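Glucosamine--fructose-6-phosphate aminotransferase [isomerizing] (Francisella tularensis subsp. tularensis, PDB 3TBF) probably catalyses formation of glucosamine 6-phosphate from fructose 6-phosphate and glutamine, this fragment being its C-terminal, sugar-isomerising part. Local coordinates at residues Gly245-Ala257 with Ser348-Asp360. Sequence-based numbering, arbitrary orientation.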
# COMPACT_ATOMS: atom_id res chain seq x y z
N GLY A 245 -6.59 7.33 -9.70
CA GLY A 245 -6.19 8.37 -10.65
C GLY A 245 -4.78 8.19 -11.21
O GLY A 245 -4.55 8.33 -12.41
N ALA A 246 -3.82 7.87 -10.34
CA ALA A 246 -2.42 7.71 -10.78
C ALA A 246 -2.30 6.52 -11.65
O ALA A 246 -1.57 6.54 -12.60
CB ALA A 246 -1.44 7.60 -9.58
N LEU A 247 -3.01 5.46 -11.31
CA LEU A 247 -2.99 4.26 -12.12
C LEU A 247 -3.50 4.57 -13.51
O LEU A 247 -2.92 4.11 -14.48
CB LEU A 247 -3.86 3.18 -11.48
CG LEU A 247 -4.07 1.91 -12.29
CD1 LEU A 247 -2.64 1.27 -12.46
CD2 LEU A 247 -5.08 0.96 -11.60
N LYS A 248 -4.59 5.32 -13.65
CA LYS A 248 -5.07 5.63 -15.03
C LYS A 248 -4.03 6.44 -15.81
O LYS A 248 -3.78 6.16 -16.97
CB LYS A 248 -6.39 6.39 -15.11
CG LYS A 248 -7.59 5.88 -14.32
CD LYS A 248 -8.20 4.63 -14.83
CE LYS A 248 -7.49 3.37 -14.34
NZ LYS A 248 -8.50 2.29 -14.02
N LEU A 249 -3.47 7.46 -15.19
CA LEU A 249 -2.54 8.31 -15.92
C LEU A 249 -1.36 7.51 -16.40
O LEU A 249 -0.94 7.64 -17.54
CB LEU A 249 -2.06 9.46 -15.04
CG LEU A 249 -1.26 10.53 -15.78
CD1 LEU A 249 -2.09 11.06 -16.85
CD2 LEU A 249 -0.80 11.64 -14.81
N LYS A 250 -0.83 6.67 -15.53
CA LYS A 250 0.33 5.86 -15.82
C LYS A 250 0.00 4.87 -16.94
O LYS A 250 0.74 4.75 -17.93
CB LYS A 250 0.68 5.14 -14.51
CG LYS A 250 1.86 4.23 -14.49
CD LYS A 250 2.28 3.87 -13.05
CE LYS A 250 1.10 3.63 -12.08
NZ LYS A 250 1.52 3.07 -10.76
N GLU A 251 -1.14 4.21 -16.80
CA GLU A 251 -1.57 3.11 -17.66
C GLU A 251 -1.78 3.52 -19.09
O GLU A 251 -1.57 2.70 -19.97
CB GLU A 251 -2.92 2.55 -17.14
CG GLU A 251 -3.28 1.08 -17.42
CD GLU A 251 -4.49 0.56 -16.55
OE1 GLU A 251 -5.23 1.37 -15.94
OE2 GLU A 251 -4.70 -0.67 -16.47
N ILE A 252 -2.23 4.75 -19.34
CA ILE A 252 -2.49 5.18 -20.71
C ILE A 252 -1.70 6.37 -21.25
O ILE A 252 -1.63 6.53 -22.48
CB ILE A 252 -3.99 5.42 -20.96
CG1 ILE A 252 -4.45 6.75 -20.37
CG2 ILE A 252 -4.82 4.23 -20.44
CD1 ILE A 252 -6.01 6.91 -20.41
N SER A 253 -1.13 7.20 -20.39
CA SER A 253 -0.19 8.24 -20.85
C SER A 253 1.26 7.87 -20.69
O SER A 253 2.14 8.52 -21.23
CB SER A 253 -0.44 9.57 -20.14
OG SER A 253 0.17 9.65 -18.89
N TYR A 254 1.51 6.83 -19.92
CA TYR A 254 2.85 6.40 -19.58
C TYR A 254 3.67 7.40 -18.80
O TYR A 254 4.80 7.17 -18.61
CB TYR A 254 3.65 5.98 -20.82
CG TYR A 254 2.92 5.02 -21.72
CD1 TYR A 254 2.06 4.06 -21.19
CD2 TYR A 254 3.08 5.08 -23.10
CE1 TYR A 254 1.38 3.19 -22.01
CE2 TYR A 254 2.41 4.20 -23.93
CZ TYR A 254 1.55 3.26 -23.38
OH TYR A 254 0.87 2.36 -24.18
N ILE A 255 3.08 8.47 -18.30
CA ILE A 255 3.69 9.30 -17.29
C ILE A 255 3.91 8.50 -16.00
O ILE A 255 3.06 7.72 -15.59
CB ILE A 255 2.84 10.50 -16.96
CG1 ILE A 255 2.78 11.44 -18.15
CG2 ILE A 255 3.44 11.26 -15.83
CD1 ILE A 255 1.82 12.65 -17.94
N HIS A 256 5.04 8.75 -15.33
CA HIS A 256 5.30 8.11 -14.05
C HIS A 256 4.47 8.79 -12.97
O HIS A 256 4.96 9.66 -12.24
CB HIS A 256 6.80 8.13 -13.69
CG HIS A 256 7.16 7.22 -12.55
ND1 HIS A 256 8.45 7.11 -12.08
CD2 HIS A 256 6.40 6.39 -11.80
CE1 HIS A 256 8.46 6.23 -11.09
NE2 HIS A 256 7.24 5.81 -10.88
N ALA A 257 3.24 8.34 -12.81
CA ALA A 257 2.33 8.94 -11.89
C ALA A 257 2.37 8.09 -10.67
O ALA A 257 2.35 6.89 -10.80
CB ALA A 257 0.93 8.93 -12.46
N SER A 348 -6.86 11.65 -17.44
CA SER A 348 -5.98 10.66 -18.00
C SER A 348 -6.31 10.45 -19.46
O SER A 348 -5.42 10.21 -20.26
CB SER A 348 -6.02 9.32 -17.24
OG SER A 348 -7.18 8.59 -17.60
N TYR A 349 -7.59 10.57 -19.82
CA TYR A 349 -7.97 10.50 -21.22
C TYR A 349 -7.33 11.61 -22.03
O TYR A 349 -6.66 11.35 -23.00
CB TYR A 349 -9.49 10.55 -21.38
CG TYR A 349 -9.90 10.67 -22.83
CD1 TYR A 349 -9.94 9.56 -23.68
CD2 TYR A 349 -10.25 11.93 -23.37
CE1 TYR A 349 -10.32 9.68 -25.03
CE2 TYR A 349 -10.62 12.07 -24.71
CZ TYR A 349 -10.65 10.94 -25.54
OH TYR A 349 -11.00 11.10 -26.85
N HIS A 350 -7.53 12.85 -21.63
CA HIS A 350 -6.95 13.93 -22.41
C HIS A 350 -5.42 13.98 -22.45
O HIS A 350 -4.85 14.36 -23.48
CB HIS A 350 -7.47 15.24 -21.91
CG HIS A 350 -8.92 15.43 -22.21
ND1 HIS A 350 -9.41 15.50 -23.49
CD2 HIS A 350 -9.99 15.55 -21.39
CE1 HIS A 350 -10.71 15.68 -23.45
NE2 HIS A 350 -11.09 15.72 -22.19
N VAL A 351 -4.73 13.58 -21.37
CA VAL A 351 -3.30 13.63 -21.37
C VAL A 351 -2.79 12.55 -22.30
O VAL A 351 -1.79 12.74 -23.00
CB VAL A 351 -2.77 13.49 -19.97
CG1 VAL A 351 -1.25 13.21 -19.95
CG2 VAL A 351 -3.16 14.72 -19.21
N ALA A 352 -3.54 11.45 -22.39
CA ALA A 352 -3.22 10.38 -23.33
C ALA A 352 -3.30 10.87 -24.75
O ALA A 352 -2.42 10.57 -25.56
CB ALA A 352 -4.13 9.18 -23.15
N ILE A 353 -4.33 11.63 -25.06
CA ILE A 353 -4.44 12.19 -26.40
C ILE A 353 -3.28 13.15 -26.72
O ILE A 353 -2.62 13.01 -27.75
CB ILE A 353 -5.75 12.92 -26.63
CG1 ILE A 353 -6.92 11.95 -26.43
CG2 ILE A 353 -5.80 13.52 -28.05
CD1 ILE A 353 -6.92 10.81 -27.34
N ILE A 354 -3.02 14.09 -25.82
CA ILE A 354 -1.83 14.95 -25.92
C ILE A 354 -0.53 14.17 -26.17
O ILE A 354 0.26 14.55 -26.99
CB ILE A 354 -1.61 15.76 -24.64
CG1 ILE A 354 -2.69 16.84 -24.48
CG2 ILE A 354 -0.24 16.39 -24.64
CD1 ILE A 354 -2.50 18.04 -25.35
N LYS A 355 -0.32 13.07 -25.47
CA LYS A 355 0.89 12.26 -25.69
C LYS A 355 0.77 11.36 -26.92
O LYS A 355 1.74 10.75 -27.31
CB LYS A 355 1.18 11.38 -24.47
CG LYS A 355 1.47 12.13 -23.14
CD LYS A 355 2.95 12.23 -22.89
CE LYS A 355 3.27 12.96 -21.61
NZ LYS A 355 4.72 13.31 -21.51
N GLY A 356 -0.43 11.25 -27.51
CA GLY A 356 -0.60 10.42 -28.70
C GLY A 356 -0.63 8.93 -28.42
O GLY A 356 -0.37 8.13 -29.31
N THR A 357 -0.92 8.57 -27.17
CA THR A 357 -0.95 7.15 -26.78
C THR A 357 -2.35 6.60 -26.97
O THR A 357 -3.28 7.33 -27.27
CB THR A 357 -0.42 6.89 -25.34
OG1 THR A 357 -0.88 7.90 -24.43
CG2 THR A 357 1.13 6.84 -25.33
N ASP A 358 -2.46 5.28 -26.87
CA ASP A 358 -3.67 4.57 -27.28
C ASP A 358 -4.63 4.66 -26.12
O ASP A 358 -4.23 4.46 -24.96
CB ASP A 358 -3.39 3.07 -27.57
CG ASP A 358 -2.82 2.84 -28.98
OD1 ASP A 358 -3.14 3.63 -29.91
OD2 ASP A 358 -2.05 1.86 -29.15
N VAL A 359 -5.88 4.98 -26.38
CA VAL A 359 -6.82 4.94 -25.28
C VAL A 359 -7.67 3.69 -25.36
O VAL A 359 -8.10 3.18 -24.36
CB VAL A 359 -7.62 6.23 -25.13
CG1 VAL A 359 -6.68 7.31 -24.61
CG2 VAL A 359 -8.26 6.63 -26.45
N ASP A 360 -7.88 3.17 -26.55
CA ASP A 360 -8.71 2.00 -26.69
C ASP A 360 -7.85 0.74 -26.83
O ASP A 360 -6.67 0.81 -27.18
CB ASP A 360 -9.64 2.18 -27.89
CG ASP A 360 -10.77 3.20 -27.63
OD1 ASP A 360 -11.12 3.48 -26.44
OD2 ASP A 360 -11.32 3.70 -28.65
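Ile-252 reaches across to Ser-348 and Ala-352 in the last turns of helix 335-355. Its CG1 lies between the backbone N and the carbonyl carbon (chi1 77°). From there CG1 packs on Ala-352 CB at 3.7 Å, and CD1 runs on to the backbone O and side-chain OG of Ser-348. Ser-348 CB sits against Lys-248 CB, 3.6 Å away, while its OG bonds back to Gln-345 O. On the other flank, Val-351 CG1 is shared by three side chains: Leu-249 CD1, Ser-253 CB and Ile-255 CD1. The Ile-255 side chain crosses Val-351 at about a right angle, with Ile-255 CD1 3.7 Å from Val-351 CG1. Segments 245-253 and 348-355 run in the same direction, 22° apart, in the second SIS domain, whose core is a five-stranded parallel sheet. Leu-249 and Ile-255 also touch Thr-230 of that sheet. At the end of helix 238-253, Ser-253 OG donates to Leu-249 O (2.7 Å) from above the carbonyl plane and accepts from Ile-255 N in an ST turn. The other helix closes in a Schellman motif at Gly-356. Just beyond it, Thr-357 OG1 donates to Ile-252 O; their 2.5 Å separation is very short and doubtful. Thr-357 CG2 meets the Tyr-254 ring obliquely near CE2 and CD2.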